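Local coordinates for lipid-transfer protein (Thermomonospora curvata, PDB 6OK1) that is probably a thiolase-like lipid-transfer protein, built on the two-domain thiolase fold, at residues A37-D47 / V225-P236; D169-D177 / D295-P303. All blocks are in the same frame, centred on the assembly; numbering follows the deposited sequence. Where two conformers were deposited one is given.

Contact 1 (A37-D47 / V225-P236); sequences AIADAGLEPSD and VVVSTERARDLP
Leu43 puts its two methyls to different uses against strand 219-228, helix 229-232 and the turn from Ala232 to Leu235. Leu43 CD1 meets Val227 CG1 tip to tip and also lies 4.1 Å from Val225 CG1, Leu43 and Val225 crossing at a slant. Leu43 CD2 turns to the other partners: it packs 3.9 Å from Leu235 CD2, with the leucines at about a right angle, and in the conformer given it touches Arg231 NH2, the guanidinium lying obliquely to it.

Val225 works with both branches under the end of helix 26-40. Its CG1, anti to the backbone N at chi1 174°, packs on Ala41 CB, while Val225 CG2 sits 3.7 Å from Ala37 CB. The helix stops in a Schellman motif at Gly42, whose positive phi turns the chain. Just before it, the Ala41 carbonyl is met by carbon atoms, with Ala41 O 3.3 Å from Pro236 CD.

Farther out, Asp47 OD2 accepts from Glu44 N over 2.9 Å; 4.5 Å separates Asp47 OD2 from Arg231 NH2, too far for a salt bridge. Helix 26-40 thus packs on strand 219-228 of the mixed sheet of the thiolase fold, where Val104 of strand 104-112 also touches Leu43, Val225 and Val227. Apolar packing holds the two segments together, and charge probably adds no more than a weak long-range attraction.

Contact 2 (D169-D177 / D295-P303); sequences DFGRVAVVD and DHFTPLVLP
Phe170 lies with one ring face against Pro299, and this is the tight end of the contact. Pro299 CB stands over the ring centre, 3.8 Å from the centroid of Phe170 and 10° off the normal, a CH-pi contact in which the two side chains cross at about a right angle. Leu302 CD1 comes to the ring edge and also reaches Val173 CG2 at 3.9 Å. The other valine methyl, Val173 CG1, meets Val301 CG2 tip to tip and packs against Thr298 CG2. Thr298 turns that methyl to helix 167-182, with OG1 between the backbone N and carbonyl carbon (chi1 55°) and hydrogen-bonded to Asp213 OD1.

Toward Asp177 the apolar packing gives way to a sparser polar end, also buried. Here Asp177 OD2 and Asp295 OD2 are 2.5 Å apart, with the carboxylate planes turned 71° to each other. Asn334 donates to Asp177 OD1, and Gln339 N to Asp295 OD1.

The contact joins helix 167-182 to the loop before helix 301-307 and to that helix's first turn. Helix 148-163 packs on Pro299 and Leu302, helix 316-321 touches Leu302 and Asp169, and Leu340 of helix 338-341 lies against Ala174 and Asp177.

How the contacts relate
The two contacts lie on opposite sides of the chain's centre, about 35 Å apart between centres and about 20 Å between nearest atoms, and share no helix or strand. Contact 1 is partly buried and lies in the N-terminal thiolase half, joining a helix end to a strand of the mixed sheet. Contact 2 is wholly buried and pairs a segment of the N-terminal half with one of the C-terminal half, packing a helix against a loop and the start of another helix. Both rely on aliphatic packing, but contact 2 adds an aromatic face and a close, buried carboxylate pair with hydrogen-bond partners outside the two segments, whereas Asp47 and Arg231 of contact 1 stay beyond salt-bridge distance.

Contact 1 (A37-D47 / V225-P236)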
loop_
_atom_site.group_PDB
_atom_site.type_symbol
_atom_site.label_atom_id
_atom_site.label_comp_id
_atom_site.label_asym_id
_atom_site.label_seq_id
_atom_site.Cartn_x
_atom_site.Cartn_y
_atom_site.Cartn_z
ATOM N N ALA A 37 -4.139 22.215 2.965
ATOM C CA ALA A 37 -5.386 21.795 2.321
ATOM C C ALA A 37 -6.556 21.865 3.301
ATOM O O ALA A 37 -7.651 22.321 2.948
ATOM C CB ALA A 37 -5.247 20.379 1.760
ATOM N N ILE A 38 -6.314 21.465 4.546
ATOM C CA ILE A 38 -7.331 21.527 5.587
ATOM C C ILE A 38 -7.783 22.970 5.785
ATOM O O ILE A 38 -8.985 23.268 5.827
ATOM C CB ILE A 38 -6.772 20.918 6.887
ATOM C CG1 ILE A 38 -6.585 19.393 6.726
ATOM C CG2 ILE A 38 -7.668 21.226 8.080
ATOM C CD1 ILE A 38 -5.758 18.715 7.827
ATOM N N ALA A 39 -6.821 23.880 5.925
ATOM C CA ALA A 39 -7.154 25.296 6.082
ATOM C C ALA A 39 -7.883 25.822 4.854
ATOM O O ALA A 39 -8.807 26.636 4.968
ATOM C CB ALA A 39 -5.885 26.100 6.339
ATOM N N ASP A 40 -7.484 25.365 3.671
ATOM C CA ASP A 40 -8.131 25.807 2.443
ATOM C C ASP A 40 -9.594 25.396 2.411
ATOM O O ASP A 40 -10.422 26.105 1.829
ATOM C CB ASP A 40 -7.406 25.226 1.231
ATOM C CG ASP A 40 -7.862 25.845 -0.073
ATOM O OD1 ASP A 40 -7.723 27.074 -0.240
ATOM O OD2 ASP A 40 -8.353 25.104 -0.944
ATOM N N ALA A 41 -9.928 24.256 3.013
ATOM C CA ALA A 41 -11.310 23.796 3.077
ATOM C C ALA A 41 -12.095 24.447 4.208
ATOM O O ALA A 41 -13.250 24.070 4.451
ATOM C CB ALA A 41 -11.353 22.278 3.234
ATOM N N GLY A 42 -11.487 25.391 4.910
ATOM C CA GLY A 42 -12.142 26.023 6.038
ATOM C C GLY A 42 -12.397 25.098 7.198
ATOM O O GLY A 42 -13.369 25.298 7.934
ATOM N N LEU A 43 -11.559 24.079 7.374
ATOM C CA LEU A 43 -11.698 23.080 8.423
ATOM C C LEU A 43 -10.504 23.147 9.383
ATOM O O LEU A 43 -9.583 23.963 9.229
ATOM C CB LEU A 43 -11.827 21.678 7.814
ATOM C CG LEU A 43 -13.056 21.393 6.938
ATOM C CD1 LEU A 43 -12.948 20.011 6.237
ATOM C CD2 LEU A 43 -14.311 21.452 7.773
ATOM N N GLU A 44 -10.570 22.308 10.413
ATOM C CA GLU A 44 -9.534 22.140 11.422
ATOM C C GLU A 44 -8.978 20.722 11.361
ATOM O O GLU A 44 -9.696 19.805 10.969
ATOM C CB GLU A 44 -10.081 22.388 12.832
ATOM C CG GLU A 44 -10.547 23.830 13.085
ATOM C CD GLU A 44 -9.397 24.815 13.216
ATOM O OE1 GLU A 44 -8.228 24.399 13.090
ATOM O OE2 GLU A 44 -9.664 26.012 13.444
ATOM N N PRO A 45 -7.722 20.503 11.774
ATOM C CA PRO A 45 -7.172 19.125 11.716
ATOM C C PRO A 45 -8.008 18.087 12.453
ATOM O O PRO A 45 -8.132 16.966 11.953
ATOM C CB PRO A 45 -5.778 19.280 12.335
ATOM C CG PRO A 45 -5.383 20.697 12.033
ATOM C CD PRO A 45 -6.676 21.490 12.102
ATOM N N SER A 46 -8.596 18.426 13.614
ATOM C CA SER A 46 -9.425 17.484 14.364
ATOM C C SER A 46 -10.667 17.054 13.596
ATOM O O SER A 46 -11.293 16.048 13.961
ATOM C CB SER A 46 -9.844 18.102 15.705
ATOM O OG SER A 46 -10.555 19.303 15.464
ATOM N N ASP A 47 -11.044 17.788 12.550
ATOM C CA ASP A 47 -12.166 17.376 11.715
ATOM C C ASP A 47 -11.833 16.154 10.848
ATOM O O ASP A 47 -12.749 15.430 10.443
ATOM C CB ASP A 47 -12.608 18.529 10.813
ATOM C CG ASP A 47 -13.148 19.716 11.593
ATOM O OD1 ASP A 47 -13.795 19.482 12.625
ATOM O OD2 ASP A 47 -12.928 20.868 11.168
ATOM N N VAL A 225 -8.491 17.741 0.169
ATOM C CA VAL A 225 -9.501 17.450 1.192
ATOM C C VAL A 225 -10.811 17.071 0.511
ATOM O O VAL A 225 -11.352 17.841 -0.289
ATOM C CB VAL A 225 -9.720 18.655 2.123
ATOM C CG1 VAL A 225 -10.877 18.390 3.072
ATOM C CG2 VAL A 225 -8.464 18.916 2.918
ATOM N N VAL A 226 -11.343 15.902 0.862
ATOM C CA VAL A 226 -12.576 15.383 0.275
ATOM C C VAL A 226 -13.616 15.300 1.382
ATOM O O VAL A 226 -13.330 14.785 2.469
ATOM C CB VAL A 226 -12.332 14.006 -0.376
ATOM C CG1 VAL A 226 -13.642 13.382 -0.933
ATOM C CG2 VAL A 226 -11.298 14.133 -1.514
ATOM N N VAL A 227 -14.822 15.809 1.108
ATOM C CA VAL A 227 -15.939 15.748 2.044
ATOM C C VAL A 227 -17.199 15.405 1.261
ATOM O O VAL A 227 -17.186 15.321 0.030
ATOM C CB VAL A 227 -16.127 17.084 2.803
ATOM C CG1 VAL A 227 -14.947 17.363 3.675
ATOM C CG2 VAL A 227 -16.322 18.205 1.822
ATOM N N SER A 228 -18.325 15.251 1.971
ATOM C CA SER A 228 -19.569 15.095 1.238
ATOM C C SER A 228 -19.876 16.373 0.465
ATOM O O SER A 228 -19.476 17.479 0.845
ATOM C CB SER A 228 -20.727 14.764 2.183
ATOM O OG SER A 228 -21.057 15.903 2.955
ATOM N N THR A 229 -20.611 16.224 -0.633
ATOM C CA THR A 229 -21.011 17.400 -1.388
ATOM C C THR A 229 -21.855 18.345 -0.526
ATOM O O THR A 229 -21.682 19.567 -0.597
ATOM C CB THR A 229 -21.744 16.965 -2.663
ATOM O OG1 THR A 229 -20.815 16.274 -3.524
ATOM C CG2 THR A 229 -22.291 18.154 -3.411
ATOM N N GLU A 230 -22.730 17.799 0.328
ATOM C CA GLU A 230 -23.529 18.636 1.232
ATOM C C GLU A 230 -22.626 19.451 2.152
ATOM O O GLU A 230 -22.816 20.665 2.315
ATOM C CB GLU A 230 -24.506 17.779 2.053
ATOM C CG GLU A 230 -25.618 17.115 1.258
ATOM C CD GLU A 230 -25.133 15.965 0.400
ATOM O OE1 GLU A 230 -23.991 15.503 0.599
ATOM O OE2 GLU A 230 -25.902 15.525 -0.476
ATOM N N ARG A 231 -21.615 18.799 2.745
ATOM C CA ARG A 231 -20.659 19.512 3.585
ATOM C C ARG A 231 -19.888 20.557 2.799
ATOM O O ARG A 231 -19.683 21.684 3.272
ATOM C CB ARG A 231 -19.694 18.505 4.221
ATOM C CG ARG A 231 -18.834 19.030 5.363
ATOM C CD ARG A 231 -19.132 18.278 6.665
ATOM N NE ARG A 231 -18.065 18.386 7.659
ATOM C CZ ARG A 231 -17.696 19.524 8.236
ATOM N NH1 ARG A 231 -18.281 20.658 7.896
ATOM N NH2 ARG A 231 -16.727 19.539 9.137
ATOM N N ALA A 232 -19.434 20.206 1.587
ATOM C CA ALA A 232 -18.639 21.137 0.798
ATOM C C ALA A 232 -19.403 22.427 0.528
ATOM O O ALA A 232 -18.798 23.497 0.443
ATOM C CB ALA A 232 -18.218 20.478 -0.522
ATOM N N ARG A 233 -20.722 22.341 0.394
ATOM C CA ARG A 233 -21.530 23.530 0.124
ATOM C C ARG A 233 -21.475 24.551 1.253
ATOM O O ARG A 233 -21.745 25.732 1.014
ATOM C CB ARG A 233 -22.978 23.124 -0.153
ATOM C CG ARG A 233 -23.183 22.577 -1.548
ATOM C CD ARG A 233 -24.439 21.746 -1.632
ATOM N NE ARG A 233 -24.618 21.217 -2.983
ATOM C CZ ARG A 233 -25.431 20.214 -3.282
ATOM N NH1 ARG A 233 -26.145 19.639 -2.330
ATOM N NH2 ARG A 233 -25.532 19.796 -4.539
ATOM N N ASP A 234 -21.132 24.136 2.469
ATOM C CA ASP A 234 -20.969 25.063 3.582
ATOM C C ASP A 234 -19.530 25.507 3.795
ATOM O O ASP A 234 -19.270 26.316 4.686
ATOM C CB ASP A 234 -21.522 24.434 4.865
ATOM C CG ASP A 234 -23.039 24.246 4.819
ATOM O OD1 ASP A 234 -23.745 24.987 4.109
ATOM O OD2 ASP A 234 -23.542 23.348 5.500
ATOM N N LEU A 235 -18.597 25.032 2.992
ATOM C CA LEU A 235 -17.202 25.416 3.101
ATOM C C LEU A 235 -16.886 26.568 2.140
ATOM O O LEU A 235 -17.733 26.981 1.344
ATOM C CB LEU A 235 -16.329 24.174 2.842
ATOM C CG LEU A 235 -16.617 23.081 3.876
ATOM C CD1 LEU A 235 -15.717 21.836 3.663
ATOM C CD2 LEU A 235 -16.449 23.581 5.320
ATOM N N PRO A 236 -15.657 27.112 2.183
ATOM C CA PRO A 236 -15.397 28.409 1.516
ATOM C C PRO A 236 -15.441 28.419 -0.002
ATOM O O PRO A 236 -15.851 29.434 -0.585
ATOM C CB PRO A 236 -13.982 28.763 2.006
ATOM C CG PRO A 236 -13.840 28.097 3.283
ATOM C CD PRO A 236 -14.587 26.782 3.136
#

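Contact 2 (D169-D177 / D295-P303)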
loop_
_atom_site.group_PDB
_atom_site.type_symbol
_atom_site.label_atom_id
_atom_site.label_comp_id
_atom_site.label_asym_id
_atom_site.label_seq_id
_atom_site.Cartn_x
_atom_site.Cartn_y
_atom_site.Cartn_z
ATOM N N ASP A 169 5.179 15.412 -33.393
ATOM C CA ASP A 169 3.857 15.253 -32.785
ATOM C C ASP A 169 3.965 15.145 -31.268
ATOM O O ASP A 169 3.194 15.773 -30.534
ATOM C CB ASP A 169 3.148 14.030 -33.367
ATOM C CG ASP A 169 2.842 14.193 -34.829
ATOM O OD1 ASP A 169 2.366 15.283 -35.190
ATOM O OD2 ASP A 169 3.095 13.249 -35.607
ATOM N N PHE A 170 4.930 14.367 -30.771
ATOM C CA PHE A 170 5.166 14.333 -29.329
ATOM C C PHE A 170 5.631 15.698 -28.821
ATOM O O PHE A 170 5.255 16.132 -27.720
ATOM C CB PHE A 170 6.211 13.257 -28.994
ATOM C CG PHE A 170 5.833 11.864 -29.436
ATOM C CD1 PHE A 170 4.513 11.447 -29.478
ATOM C CD2 PHE A 170 6.826 10.960 -29.825
ATOM C CE1 PHE A 170 4.184 10.153 -29.872
ATOM C CE2 PHE A 170 6.499 9.669 -30.232
ATOM C CZ PHE A 170 5.188 9.262 -30.252
ATOM N N GLY A 171 6.459 16.381 -29.609
ATOM C CA GLY A 171 6.957 17.686 -29.220
ATOM C C GLY A 171 5.862 18.716 -29.032
ATOM O O GLY A 171 5.974 19.597 -28.169
ATOM N N ARG A 172 4.786 18.625 -29.816
ATOM C CA ARG A 172 3.706 19.594 -29.646
ATOM C C ARG A 172 3.103 19.513 -28.261
ATOM O O ARG A 172 2.605 20.519 -27.746
ATOM C CB ARG A 172 2.641 19.402 -30.727
ATOM C CG ARG A 172 2.967 20.222 -31.940
ATOM C CD ARG A 172 1.914 20.141 -33.042
ATOM N NE ARG A 172 2.191 19.007 -33.903
ATOM C CZ ARG A 172 3.051 19.029 -34.910
ATOM N NH1 ARG A 172 3.708 20.134 -35.211
ATOM N NH2 ARG A 172 3.269 17.933 -35.611
ATOM N N VAL A 173 3.116 18.321 -27.655
ATOM C CA VAL A 173 2.651 18.172 -26.285
ATOM C C VAL A 173 3.567 18.927 -25.349
ATOM O O VAL A 173 3.115 19.619 -24.425
ATOM C CB VAL A 173 2.584 16.684 -25.896
ATOM C CG1 VAL A 173 2.230 16.542 -24.421
ATOM C CG2 VAL A 173 1.585 15.966 -26.729
ATOM N N ALA A 174 4.870 18.772 -25.551
ATOM C CA ALA A 174 5.839 19.474 -24.720
ATOM C C ALA A 174 5.672 20.981 -24.854
ATOM O O ALA A 174 5.704 21.707 -23.856
ATOM C CB ALA A 174 7.258 19.049 -25.101
ATOM N N VAL A 175 5.472 21.460 -26.082
ATOM C CA VAL A 175 5.362 22.901 -26.312
ATOM C C VAL A 175 4.136 23.466 -25.607
ATOM O O VAL A 175 4.207 24.512 -24.942
ATOM C CB VAL A 175 5.333 23.198 -27.824
ATOM C CG1 VAL A 175 5.068 24.672 -28.077
ATOM C CG2 VAL A 175 6.654 22.774 -28.482
ATOM N N VAL A 176 2.982 22.798 -25.736
ATOM C CA VAL A 176 1.785 23.341 -25.086
ATOM C C VAL A 176 1.908 23.246 -23.568
ATOM O O VAL A 176 1.546 24.184 -22.846
ATOM C CB VAL A 176 0.501 22.670 -25.622
ATOM C CG1 VAL A 176 0.327 21.269 -25.071
ATOM C CG2 VAL A 176 -0.740 23.528 -25.282
ATOM N N ASP A 177 2.441 22.133 -23.046
ATOM C CA ASP A 177 2.748 22.089 -21.623
ATOM C C ASP A 177 3.577 23.295 -21.192
ATOM O O ASP A 177 3.287 23.944 -20.180
ATOM C CB ASP A 177 3.554 20.825 -21.275
ATOM C CG ASP A 177 2.707 19.601 -20.977
ATOM O OD1 ASP A 177 1.484 19.684 -20.800
ATOM O OD2 ASP A 177 3.324 18.505 -20.914
ATOM N N ASP A 295 1.497 13.346 -17.902
ATOM C CA ASP A 295 2.452 13.718 -18.930
ATOM C C ASP A 295 3.865 13.733 -18.368
ATOM O O ASP A 295 4.655 14.629 -18.678
ATOM C CB ASP A 295 2.110 15.082 -19.512
ATOM C CG ASP A 295 2.213 16.179 -18.486
ATOM O OD1 ASP A 295 1.820 15.925 -17.334
ATOM O OD2 ASP A 295 2.676 17.281 -18.840
ATOM N N HIS A 296 4.215 12.743 -17.537
ATOM C CA HIS A 296 5.617 12.646 -17.121
ATOM C C HIS A 296 6.511 12.346 -18.311
ATOM O O HIS A 296 7.669 12.775 -18.335
ATOM C CB HIS A 296 5.826 11.640 -16.001
ATOM C CG HIS A 296 5.489 10.229 -16.347
ATOM N ND1 HIS A 296 4.535 9.890 -17.279
ATOM C CD2 HIS A 296 5.978 9.059 -15.862
ATOM C CE1 HIS A 296 4.427 8.573 -17.334
ATOM N NE2 HIS A 296 5.301 8.046 -16.496
ATOM N N PHE A 297 5.953 11.707 -19.339
ATOM C CA PHE A 297 6.542 11.605 -20.669
ATOM C C PHE A 297 5.469 11.998 -21.672
ATOM O O PHE A 297 4.296 11.649 -21.506
ATOM C CB PHE A 297 7.044 10.175 -20.946
ATOM C CG PHE A 297 8.116 9.736 -20.001
ATOM C CD1 PHE A 297 9.427 10.146 -20.180
ATOM C CD2 PHE A 297 7.806 8.948 -18.902
ATOM C CE1 PHE A 297 10.412 9.763 -19.289
ATOM C CE2 PHE A 297 8.792 8.573 -18.019
ATOM C CZ PHE A 297 10.087 8.968 -18.218
ATOM N N THR A 298 5.856 12.689 -22.721
ATOM C CA THR A 298 4.864 13.172 -23.668
ATOM C C THR A 298 4.144 12.130 -24.512
ATOM O O THR A 298 2.995 12.365 -24.886
ATOM C CB THR A 298 5.518 14.147 -24.635
ATOM O OG1 THR A 298 6.647 13.502 -25.245
ATOM C CG2 THR A 298 5.913 15.449 -23.904
ATOM N N PRO A 299 4.778 11.030 -24.937
ATOM C CA PRO A 299 4.148 10.254 -26.021
ATOM C C PRO A 299 2.838 9.618 -25.643
ATOM O O PRO A 299 1.987 9.445 -26.519
ATOM C CB PRO A 299 5.196 9.196 -26.363
ATOM C CG PRO A 299 6.498 9.822 -25.922
ATOM C CD PRO A 299 6.159 10.580 -24.679
ATOM N N LEU A 300 2.654 9.213 -24.385
ATOM C CA LEU A 300 1.427 8.521 -24.033
ATOM C C LEU A 300 0.259 9.476 -23.859
ATOM O O LEU A 300 -0.855 9.024 -23.601
ATOM C CB LEU A 300 1.623 7.687 -22.760
ATOM C CG LEU A 300 2.702 6.595 -22.879
ATOM C CD1 LEU A 300 2.858 5.772 -21.595
ATOM C CD2 LEU A 300 2.420 5.669 -24.036
ATOM N N VAL A 301 0.480 10.778 -24.021
ATOM C CA VAL A 301 -0.661 11.688 -24.073
ATOM C C VAL A 301 -1.518 11.391 -25.287
ATOM O O VAL A 301 -2.747 11.541 -25.235
ATOM C CB VAL A 301 -0.174 13.144 -24.051
ATOM C CG1 VAL A 301 -1.345 14.123 -24.311
ATOM C CG2 VAL A 301 0.473 13.456 -22.704
ATOM N N LEU A 302 -0.903 10.961 -26.406
ATOM C CA LEU A 302 -1.654 10.757 -27.627
ATOM C C LEU A 302 -2.648 9.596 -27.486
ATOM O O LEU A 302 -3.832 9.798 -27.735
ATOM C CB LEU A 302 -0.709 10.577 -28.821
ATOM C CG LEU A 302 -0.199 11.876 -29.465
ATOM C CD1 LEU A 302 0.763 12.603 -28.542
ATOM C CD2 LEU A 302 0.518 11.615 -30.782
ATOM N N PRO A 303 -2.209 8.399 -27.090
ATOM C CA PRO A 303 -3.215 7.334 -26.898
ATOM C C PRO A 303 -4.210 7.631 -25.787
ATOM O O PRO A 303 -5.333 7.121 -25.840
ATOM C CB PRO A 303 -2.357 6.092 -26.601
ATOM C CG PRO A 303 -0.993 6.642 -26.170
ATOM C CD PRO A 303 -0.837 7.899 -26.984
#